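Local atomic coordinates of quinonprotein alcohol dehydrogenase-like protein (Bacteroides thetaiotaomicron VPI-5482, PDB entry 4R5O), a protein that is of unknown function, but combines an immunoglobulin-like beta-sandwich with a seven-bladed beta-propeller of the YVTN repeat family and binds calcium ions. Residues 100-109 and 418-427; 186-194 and 225-236. One frame throughout, in Å; residues are numbered along the deposited sequence. Where two conformers were deposited one is given.

How the interactions relate
From the N terminus the chain first builds the immunoglobulin-like domain and then enters the propeller through residues 100-109, whose strand 103-108 belongs to the first sheet of the propeller. One edge of this strand pairs at once with strand 111-116; its other edge is met only at the end of the sequence, when 418-427 returns in interaction 1 and closes the propeller ring. Interaction 2 lies wholly within that long loop: 186-194 and 225-236 are only 31 residues apart at their closest ends, and join two successive sheets. Interaction 1 thus pairs strands within one sheet, whereas interaction 2 packs one sheet against the next. Their centres are about 21 Å apart and they do not touch.

Interaction 1: 100-109 and 418-427; sequences FSKGFFYVAD and SVPSQILFNN
Phe-105 and Leu-424 form a hydrogen-bonded antiparallel pair, Phe-105 N to Leu-424 O 2.7 Å, by which the C-terminal strand 422-424 joins strand 103-108 and completes the first sheet, the Velcro closure of a beta-propeller. Val-107 N reaches Gln-422 O almost straight (172°), and Ser-421 N meets Val-107 O. On one side of the sheet Val-107 CG2 touches Leu-424 CD1, while on the other Phe-104 CD1 lies 3.6 Å from Ile-423 CG2. Tyr-106 shares that second side, where Ile-400 and Val-413 of the last blade pack on it.

Past the end of strand 422-424, Asn-426 CB lies 3.5 Å from CE2 of the Phe-105 ring, ring and amide planes being 59° apart. CG of Asn-426 sits between its backbone N and carbonyl carbon (chi1 86°), which lays the amide beside Phe-100 and Ser-101. Its OD1 accepts an in-plane bond from Asn-427 ND2 at 3.1 Å. Replacing the asparagine with an alanine here removes OD1, which is likely to leave the Asn-427 amide without its acceptor and to open a gap beside Phe-100. Phe-114 also packs on Phe-105, whose CE1 stands 3.4 Å above the centre of the Phe-100 ring.

Interaction 2: 186-194 and 225-236; sequences NLSGLTILN and CFYNSIIYNGKV
Strands 189-192 and 228-232 run side by side in nearly the same direction, 9° apart with their axes 7.0 Å from each other, and Gly-189 lies against Phe-226 and Thr-191 against Ser-229 without any ladder of backbone bonds between them. At Gly-189 the chains come closest; a side chain there would run into Phe-226 O and crowd Cys-225 SG, which also approaches Ser-188 OG.

Thr-191 OG1 and Ser-229 OG share a hydrogen bond of 2.6 Å, in which either hydroxyl may donate. The Thr-191 torsion (chi1 -46°) sets OG1 beside its own backbone N, where it also meets the edge of the Phe-226 ring near CD2, and puts the methyl CG2 anti to that N, 3.8 Å from Ile-231 CD1. A water extends the polar patch, donating to Leu-190 O and Ser-229 O and lying 3.1 Å from Ser-229 OG, so that it spans the two backbones.

Farther along, the contact turns apolar. Leu-193 points CD2 between two partners, 3.6 Å from Val-236 CG2 and 3.8 Å from Ile-231 CD1, crossing both side chains at about a right angle. Ile-231 meanwhile rests CG1 near Ile-192 O. Helix 253-258 packs beside this cluster, with Ile-257 on Leu-193 and Leu-256 on Val-236.

Each strand makes its backbone bonds within its own sheet, Thr-191 with Leu-199 and Ile-230 with Leu-237. The first strands of two successive sheets, meeting through their side chains, are characteristic of neighbouring blades in a beta-propeller.

Interaction 1: 100-109 and 418-427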
loop_
_atom_site.group_PDB
_atom_site.type_symbol
_atom_site.label_atom_id
_atom_site.label_comp_id
_atom_site.label_asym_id
_atom_site.label_seq_id
_atom_site.Cartn_x
_atom_site.Cartn_y
_atom_site.Cartn_z
ATOM N N PHE A 100 -1.674 -5.395 12.721
ATOM C CA PHE A 100 -2.100 -4.702 11.503
ATOM C C PHE A 100 -3.370 -5.342 10.895
ATOM O O PHE A 100 -3.816 -4.907 9.834
ATOM C CB PHE A 100 -0.980 -4.652 10.463
ATOM C CG PHE A 100 0.096 -3.613 10.714
ATOM C CD1 PHE A 100 -0.237 -2.335 11.170
ATOM C CD2 PHE A 100 1.410 -3.845 10.320
ATOM C CE1 PHE A 100 0.737 -1.333 11.293
ATOM C CE2 PHE A 100 2.381 -2.840 10.429
ATOM C CZ PHE A 100 2.038 -1.589 10.910
ATOM N N SER A 101 -4.004 -6.281 11.619
ATOM C CA SER A 101 -5.281 -6.883 11.247
ATOM C C SER A 101 -6.458 -6.035 11.762
ATOM O O SER A 101 -7.565 -6.155 11.259
ATOM C CB SER A 101 -5.376 -8.300 11.804
ATOM O OG SER A 101 -4.267 -9.077 11.393
ATOM N N LYS A 102 -6.199 -5.176 12.757
ATOM C CA LYS A 102 -7.170 -4.337 13.472
ATOM C C LYS A 102 -7.399 -2.979 12.776
ATOM O O LYS A 102 -7.524 -1.949 13.442
ATOM C CB LYS A 102 -6.676 -4.111 14.921
ATOM C CG LYS A 102 -6.556 -5.410 15.731
ATOM C CD LYS A 102 -7.883 -6.175 15.828
ATOM C CE LYS A 102 -7.723 -7.524 16.479
ATOM N NZ LYS A 102 -9.014 -8.259 16.539
ATOM N N GLY A 103 -7.561 -3.012 11.456
ATOM C CA GLY A 103 -7.803 -1.826 10.634
ATOM C C GLY A 103 -7.322 -1.989 9.206
ATOM O O GLY A 103 -7.445 -3.077 8.631
ATOM N N PHE A 104 -6.778 -0.908 8.611
ATOM C CA PHE A 104 -6.274 -0.971 7.219
ATOM C C PHE A 104 -5.101 -0.027 6.983
ATOM O O PHE A 104 -5.004 1.008 7.653
ATOM C CB PHE A 104 -7.390 -0.624 6.203
ATOM C CG PHE A 104 -8.020 0.735 6.423
ATOM C CD1 PHE A 104 -7.442 1.884 5.895
ATOM C CD2 PHE A 104 -9.204 0.863 7.141
ATOM C CE1 PHE A 104 -8.019 3.138 6.109
ATOM C CE2 PHE A 104 -9.778 2.114 7.359
ATOM C CZ PHE A 104 -9.193 3.241 6.825
ATOM N N PHE A 105 -4.245 -0.360 5.992
ATOM C CA PHE A 105 -3.160 0.531 5.557
ATOM C C PHE A 105 -3.729 1.507 4.555
ATOM O O PHE A 105 -4.757 1.225 3.948
ATOM C CB PHE A 105 -1.943 -0.223 4.970
ATOM C CG PHE A 105 -1.268 -1.286 5.827
ATOM C CD1 PHE A 105 -0.371 -0.929 6.833
ATOM C CD2 PHE A 105 -1.481 -2.638 5.579
ATOM C CE1 PHE A 105 0.265 -1.907 7.597
ATOM C CE2 PHE A 105 -0.834 -3.619 6.333
ATOM C CZ PHE A 105 0.030 -3.249 7.332
ATOM N N TYR A 106 -3.147 2.672 4.428
ATOM C CA TYR A 106 -3.587 3.618 3.416
ATOM C C TYR A 106 -2.340 4.315 2.927
ATOM O O TYR A 106 -1.483 4.708 3.725
ATOM C CB TYR A 106 -4.700 4.596 3.889
ATOM C CG TYR A 106 -4.348 5.553 5.013
ATOM C CD1 TYR A 106 -4.519 5.187 6.344
ATOM C CD2 TYR A 106 -3.948 6.862 4.743
ATOM C CE1 TYR A 106 -4.221 6.071 7.381
ATOM C CE2 TYR A 106 -3.644 7.752 5.769
ATOM C CZ TYR A 106 -3.790 7.353 7.088
ATOM O OH TYR A 106 -3.488 8.207 8.110
ATOM N N VAL A 107 -2.186 4.348 1.608
ATOM C CA VAL A 107 -1.044 4.944 0.934
ATOM C C VAL A 107 -1.380 6.421 0.717
ATOM O O VAL A 107 -2.299 6.744 -0.021
ATOM C CB VAL A 107 -0.710 4.174 -0.379
ATOM C CG1 VAL A 107 0.494 4.790 -1.101
ATOM C CG2 VAL A 107 -0.472 2.699 -0.087
ATOM N N ALA A 108 -0.693 7.294 1.440
ATOM C CA ALA A 108 -0.831 8.752 1.419
ATOM C C ALA A 108 0.495 9.373 1.800
ATOM O O ALA A 108 1.217 8.800 2.611
ATOM C CB ALA A 108 -1.947 9.209 2.360
ATOM N N ASP A 109 0.845 10.492 1.158
ATOM C CA ASP A 109 2.095 11.258 1.264
ATOM C C ASP A 109 3.289 10.316 1.028
ATOM O O ASP A 109 4.289 10.373 1.737
ATOM C CB ASP A 109 2.237 12.032 2.606
ATOM C CG ASP A 109 3.167 13.264 2.571
ATOM O OD1 ASP A 109 3.402 13.823 1.461
ATOM O OD2 ASP A 109 3.580 13.720 3.647
ATOM N N SER A 418 -2.849 15.677 1.351
ATOM C CA SER A 418 -2.333 14.497 0.680
ATOM C C SER A 418 -3.463 13.477 0.479
ATOM O O SER A 418 -3.982 12.912 1.444
ATOM C CB SER A 418 -1.162 13.898 1.461
ATOM O OG SER A 418 -1.512 13.610 2.804
ATOM N N VAL A 419 -3.843 13.270 -0.801
ATOM C CA VAL A 419 -4.896 12.340 -1.236
ATOM C C VAL A 419 -4.417 10.880 -1.115
ATOM O O VAL A 419 -3.417 10.525 -1.754
ATOM C CB VAL A 419 -5.367 12.618 -2.691
ATOM C CG1 VAL A 419 -6.527 11.711 -3.074
ATOM C CG2 VAL A 419 -5.756 14.083 -2.881
ATOM N N PRO A 420 -5.134 10.008 -0.364
ATOM C CA PRO A 420 -4.736 8.595 -0.340
ATOM C C PRO A 420 -5.036 7.966 -1.702
ATOM O O PRO A 420 -6.068 8.274 -2.314
ATOM C CB PRO A 420 -5.548 7.980 0.808
ATOM C CG PRO A 420 -6.533 9.007 1.199
ATOM C CD PRO A 420 -6.363 10.251 0.421
ATOM N N SER A 421 -4.099 7.158 -2.215
ATOM C CA SER A 421 -4.236 6.567 -3.552
ATOM C C SER A 421 -4.804 5.147 -3.522
ATOM O O SER A 421 -5.372 4.691 -4.529
ATOM C CB SER A 421 -2.881 6.539 -4.252
ATOM O OG SER A 421 -1.899 5.863 -3.483
ATOM N N GLN A 422 -4.641 4.456 -2.379
ATOM C CA GLN A 422 -5.048 3.073 -2.205
ATOM C C GLN A 422 -5.158 2.695 -0.730
ATOM O O GLN A 422 -4.466 3.279 0.081
ATOM C CB GLN A 422 -3.985 2.219 -2.888
ATOM C CG GLN A 422 -4.269 0.761 -2.923
ATOM C CD GLN A 422 -3.305 0.133 -3.824
ATOM O OE1 GLN A 422 -2.365 0.772 -4.275
ATOM N NE2 GLN A 422 -3.544 -1.121 -4.124
ATOM N N ILE A 423 -6.011 1.705 -0.406
ATOM C CA ILE A 423 -6.284 1.116 0.905
ATOM C C ILE A 423 -5.970 -0.361 0.799
ATOM O O ILE A 423 -6.383 -1.013 -0.155
ATOM C CB ILE A 423 -7.754 1.403 1.367
ATOM C CG1 ILE A 423 -7.939 2.917 1.598
ATOM C CG2 ILE A 423 -8.134 0.577 2.637
ATOM C CD1 ILE A 423 -9.218 3.316 1.967
ATOM N N LEU A 424 -5.219 -0.883 1.767
ATOM C CA LEU A 424 -4.749 -2.275 1.798
ATOM C C LEU A 424 -5.000 -2.920 3.135
ATOM O O LEU A 424 -4.997 -2.215 4.139
ATOM C CB LEU A 424 -3.228 -2.299 1.507
ATOM C CG LEU A 424 -2.777 -1.784 0.146
ATOM C CD1 LEU A 424 -1.370 -1.266 0.198
ATOM C CD2 LEU A 424 -2.998 -2.819 -0.969
ATOM N N PHE A 425 -5.156 -4.266 3.156
ATOM C CA PHE A 425 -5.286 -5.053 4.390
ATOM C C PHE A 425 -3.998 -5.879 4.574
ATOM O O PHE A 425 -3.280 -6.076 3.591
ATOM C CB PHE A 425 -6.548 -5.931 4.380
ATOM C CG PHE A 425 -7.811 -5.117 4.176
ATOM C CD1 PHE A 425 -8.356 -4.369 5.217
ATOM C CD2 PHE A 425 -8.454 -5.096 2.939
ATOM C CE1 PHE A 425 -9.509 -3.605 5.016
ATOM C CE2 PHE A 425 -9.609 -4.334 2.747
ATOM C CZ PHE A 425 -10.120 -3.589 3.786
ATOM N N ASN A 426 -3.675 -6.327 5.823
ATOM C CA ASN A 426 -2.440 -7.077 6.048
ATOM C C ASN A 426 -2.646 -8.575 5.853
ATOM O O ASN A 426 -1.677 -9.334 5.909
ATOM C CB ASN A 426 -1.895 -6.810 7.445
ATOM C CG ASN A 426 -2.419 -7.636 8.590
ATOM O OD1 ASN A 426 -3.586 -8.006 8.664
ATOM N ND2 ASN A 426 -1.546 -7.882 9.554
ATOM N N ASN A 427 -3.914 -8.995 5.652
ATOM C CA ASN A 427 -4.363 -10.384 5.486
ATOM C C ASN A 427 -5.134 -10.556 4.160
ATOM O O ASN A 427 -5.680 -9.557 3.628
ATOM C CB ASN A 427 -5.257 -10.816 6.693
ATOM C CG ASN A 427 -6.507 -9.957 6.924
ATOM O OD1 ASN A 427 -7.634 -10.346 6.584
ATOM N ND2 ASN A 427 -6.350 -8.765 7.507
ATOM O OXT ASN A 427 -5.219 -11.703 3.670
HETATM O O HOH W 1 -5.409 -4.945 7.904
#

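Interaction 2: 186-194 and 225-236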
loop_
_atom_site.group_PDB
_atom_site.type_symbol
_atom_site.label_atom_id
_atom_site.label_comp_id
_atom_site.label_asym_id
_atom_site.label_seq_id
_atom_site.Cartn_x
_atom_site.Cartn_y
_atom_site.Cartn_z
ATOM N N ASN A 186 8.847 5.985 -15.906
ATOM C CA ASN A 186 7.489 6.231 -16.421
ATOM C C ASN A 186 6.709 4.930 -16.666
ATOM O O ASN A 186 6.016 4.780 -17.679
ATOM C CB ASN A 186 7.568 7.043 -17.723
ATOM C CG ASN A 186 8.271 8.362 -17.553
ATOM O OD1 ASN A 186 9.146 8.728 -18.336
ATOM N ND2 ASN A 186 7.965 9.067 -16.478
ATOM N N LEU A 187 6.768 4.022 -15.688
ATOM C CA LEU A 187 6.062 2.742 -15.723
ATOM C C LEU A 187 5.077 2.724 -14.584
ATOM O O LEU A 187 5.493 2.788 -13.423
ATOM C CB LEU A 187 7.065 1.573 -15.647
ATOM C CG LEU A 187 8.167 1.533 -16.710
ATOM C CD1 LEU A 187 9.081 0.402 -16.454
ATOM C CD2 LEU A 187 7.602 1.470 -18.128
ATOM N N SER A 188 3.774 2.709 -14.898
ATOM C CA SER A 188 2.734 2.769 -13.872
ATOM C C SER A 188 1.714 1.597 -13.959
ATOM O O SER A 188 0.727 1.604 -13.211
ATOM C CB SER A 188 1.980 4.090 -13.982
ATOM O OG SER A 188 1.343 4.221 -15.239
ATOM N N GLY A 189 1.953 0.620 -14.835
ATOM C CA GLY A 189 1.052 -0.516 -14.983
ATOM C C GLY A 189 1.620 -1.755 -14.343
ATOM O O GLY A 189 2.697 -2.199 -14.725
ATOM N N LEU A 190 0.929 -2.305 -13.339
ATOM C CA LEU A 190 1.396 -3.503 -12.635
ATOM C C LEU A 190 0.321 -4.625 -12.664
ATOM O O LEU A 190 -0.870 -4.380 -12.424
ATOM C CB LEU A 190 1.783 -3.174 -11.167
ATOM C CG LEU A 190 2.379 -4.326 -10.305
ATOM C CD1 LEU A 190 3.687 -4.854 -10.907
ATOM C CD2 LEU A 190 2.559 -3.918 -8.864
ATOM N N THR A 191 0.777 -5.858 -12.939
ATOM C CA THR A 191 -0.006 -7.090 -12.971
ATOM C C THR A 191 0.773 -8.178 -12.264
ATOM O O THR A 191 1.964 -8.296 -12.497
ATOM C CB THR A 191 -0.351 -7.503 -14.440
ATOM O OG1 THR A 191 -0.833 -6.397 -15.204
ATOM C CG2 THR A 191 -1.358 -8.635 -14.512
ATOM N N ILE A 192 0.136 -8.947 -11.394
ATOM C CA ILE A 192 0.784 -10.093 -10.765
ATOM C C ILE A 192 0.114 -11.327 -11.412
ATOM O O ILE A 192 -1.115 -11.503 -11.282
ATOM C CB ILE A 192 0.763 -10.075 -9.194
ATOM C CG1 ILE A 192 2.000 -9.297 -8.616
ATOM C CG2 ILE A 192 0.910 -11.512 -8.665
ATOM C CD1 ILE A 192 2.294 -7.941 -9.023
ATOM N N LEU A 193 0.921 -12.106 -12.191
ATOM C CA LEU A 193 0.440 -13.264 -12.947
ATOM C C LEU A 193 0.216 -14.461 -12.045
ATOM O O LEU A 193 -0.795 -15.163 -12.197
ATOM C CB LEU A 193 1.420 -13.659 -14.077
ATOM C CG LEU A 193 1.834 -12.577 -15.098
ATOM C CD1 LEU A 193 2.818 -13.127 -16.118
ATOM C CD2 LEU A 193 0.671 -12.030 -15.816
ATOM N N ASN A 194 1.173 -14.711 -11.128
ATOM C CA ASN A 194 1.194 -15.854 -10.209
ATOM C C ASN A 194 2.222 -15.604 -9.110
ATOM O O ASN A 194 2.539 -14.446 -8.859
ATOM C CB ASN A 194 1.490 -17.158 -10.978
ATOM C CG ASN A 194 2.743 -17.161 -11.822
ATOM O OD1 ASN A 194 3.794 -16.625 -11.447
ATOM N ND2 ASN A 194 2.683 -17.876 -12.932
ATOM N N CYS A 225 0.325 0.882 -21.705
ATOM C CA CYS A 225 0.213 0.718 -20.279
ATOM C C CYS A 225 -1.076 -0.017 -19.908
ATOM O O CYS A 225 -2.146 0.330 -20.409
ATOM C CB CYS A 225 0.266 2.092 -19.603
ATOM S SG CYS A 225 0.315 2.016 -17.797
ATOM N N PHE A 226 -0.987 -0.988 -18.975
ATOM C CA PHE A 226 -2.202 -1.603 -18.452
ATOM C C PHE A 226 -2.550 -0.815 -17.208
ATOM O O PHE A 226 -2.023 -1.112 -16.130
ATOM C CB PHE A 226 -2.098 -3.133 -18.184
ATOM C CG PHE A 226 -1.601 -4.105 -19.232
ATOM C CD1 PHE A 226 -1.451 -3.713 -20.563
ATOM C CD2 PHE A 226 -1.319 -5.429 -18.897
ATOM C CE1 PHE A 226 -0.958 -4.606 -21.526
ATOM C CE2 PHE A 226 -0.883 -6.341 -19.872
ATOM C CZ PHE A 226 -0.672 -5.913 -21.173
ATOM N N TYR A 227 -3.378 0.232 -17.347
ATOM C CA TYR A 227 -3.785 1.081 -16.209
ATOM C C TYR A 227 -4.478 0.222 -15.198
ATOM O O TYR A 227 -4.294 0.425 -14.011
ATOM C CB TYR A 227 -4.669 2.257 -16.659
ATOM C CG TYR A 227 -3.925 3.182 -17.598
ATOM C CD1 TYR A 227 -2.897 4.000 -17.132
ATOM C CD2 TYR A 227 -4.203 3.196 -18.961
ATOM C CE1 TYR A 227 -2.177 4.821 -17.997
ATOM C CE2 TYR A 227 -3.495 4.020 -19.831
ATOM C CZ TYR A 227 -2.492 4.839 -19.341
ATOM O OH TYR A 227 -1.774 5.646 -20.181
ATOM N N ASN A 228 -5.197 -0.805 -15.677
ATOM C CA ASN A 228 -5.885 -1.825 -14.895
ATOM C C ASN A 228 -5.840 -3.112 -15.631
ATOM O O ASN A 228 -5.916 -3.115 -16.861
ATOM C CB ASN A 228 -7.335 -1.437 -14.585
ATOM C CG ASN A 228 -7.470 -0.154 -13.848
ATOM O OD1 ASN A 228 -7.291 -0.085 -12.635
ATOM N ND2 ASN A 228 -7.664 0.903 -14.605
ATOM N N SER A 229 -5.706 -4.204 -14.892
ATOM C CA SER A 229 -5.632 -5.562 -15.431
ATOM C C SER A 229 -6.122 -6.564 -14.386
ATOM O O SER A 229 -6.368 -6.183 -13.238
ATOM C CB SER A 229 -4.211 -5.893 -15.887
ATOM O OG SER A 229 -3.267 -5.704 -14.850
ATOM N N ILE A 230 -6.323 -7.828 -14.803
ATOM C CA ILE A 230 -6.780 -8.932 -13.962
ATOM C C ILE A 230 -6.413 -10.232 -14.646
ATOM O O ILE A 230 -6.283 -10.262 -15.875
ATOM C CB ILE A 230 -8.310 -8.844 -13.662
ATOM C CG1 ILE A 230 -8.701 -9.656 -12.393
ATOM C CG2 ILE A 230 -9.176 -9.184 -14.896
ATOM C CD1 ILE A 230 -10.085 -9.490 -11.851
ATOM N N ILE A 231 -6.226 -11.305 -13.852
ATOM C CA ILE A 231 -6.005 -12.640 -14.383
ATOM C C ILE A 231 -7.366 -13.318 -14.389
ATOM O O ILE A 231 -8.063 -13.302 -13.369
ATOM C CB ILE A 231 -4.916 -13.469 -13.644
ATOM C CG1 ILE A 231 -3.601 -12.698 -13.447
ATOM C CG2 ILE A 231 -4.692 -14.831 -14.307
ATOM C CD1 ILE A 231 -2.921 -12.145 -14.644
ATOM N N TYR A 232 -7.749 -13.886 -15.534
ATOM C CA TYR A 232 -9.030 -14.554 -15.672
ATOM C C TYR A 232 -8.931 -15.620 -16.719
ATOM O O TYR A 232 -8.601 -15.314 -17.873
ATOM C CB TYR A 232 -10.115 -13.525 -16.032
ATOM C CG TYR A 232 -11.534 -14.044 -16.079
ATOM C CD1 TYR A 232 -12.074 -14.748 -15.003
ATOM C CD2 TYR A 232 -12.395 -13.674 -17.110
ATOM C CE1 TYR A 232 -13.397 -15.171 -15.001
ATOM C CE2 TYR A 232 -13.736 -14.057 -17.104
ATOM C CZ TYR A 232 -14.239 -14.794 -16.033
ATOM O OH TYR A 232 -15.574 -15.141 -15.953
ATOM N N ASN A 233 -9.206 -16.884 -16.311
ATOM C CA ASN A 233 -9.197 -18.071 -17.170
ATOM C C ASN A 233 -7.967 -18.122 -18.082
ATOM O O ASN A 233 -8.110 -18.204 -19.316
ATOM C CB ASN A 233 -10.460 -18.147 -18.029
ATOM C CG ASN A 233 -11.558 -18.923 -17.376
ATOM O OD1 ASN A 233 -12.229 -18.451 -16.441
ATOM N ND2 ASN A 233 -11.720 -20.160 -17.835
ATOM N N GLY A 234 -6.788 -18.072 -17.459
ATOM C CA GLY A 234 -5.511 -18.167 -18.148
ATOM C C GLY A 234 -5.130 -16.974 -18.994
ATOM O O GLY A 234 -4.121 -17.037 -19.710
ATOM N N LYS A 235 -5.898 -15.866 -18.880
ATOM C CA LYS A 235 -5.656 -14.642 -19.644
ATOM C C LYS A 235 -5.432 -13.432 -18.757
ATOM O O LYS A 235 -5.914 -13.385 -17.630
ATOM C CB LYS A 235 -6.839 -14.321 -20.598
ATOM C CG LYS A 235 -7.273 -15.432 -21.572
ATOM C CD LYS A 235 -6.207 -15.833 -22.567
ATOM C CE LYS A 235 -6.691 -16.983 -23.423
ATOM N NZ LYS A 235 -5.704 -17.351 -24.479
ATOM N N VAL A 236 -4.743 -12.428 -19.304
ATOM C CA VAL A 236 -4.575 -11.115 -18.696
ATOM C C VAL A 236 -5.516 -10.145 -19.408
ATOM O O VAL A 236 -5.294 -9.841 -20.578
ATOM C CB VAL A 236 -3.114 -10.599 -18.719
ATOM C CG1 VAL A 236 -3.016 -9.211 -18.076
ATOM C CG2 VAL A 236 -2.160 -11.582 -18.050
HETATM O O HOH W 2 -1.643 -0.338 -12.122
HETATM O O HOH W 3 -3.601 -5.826 -11.804
#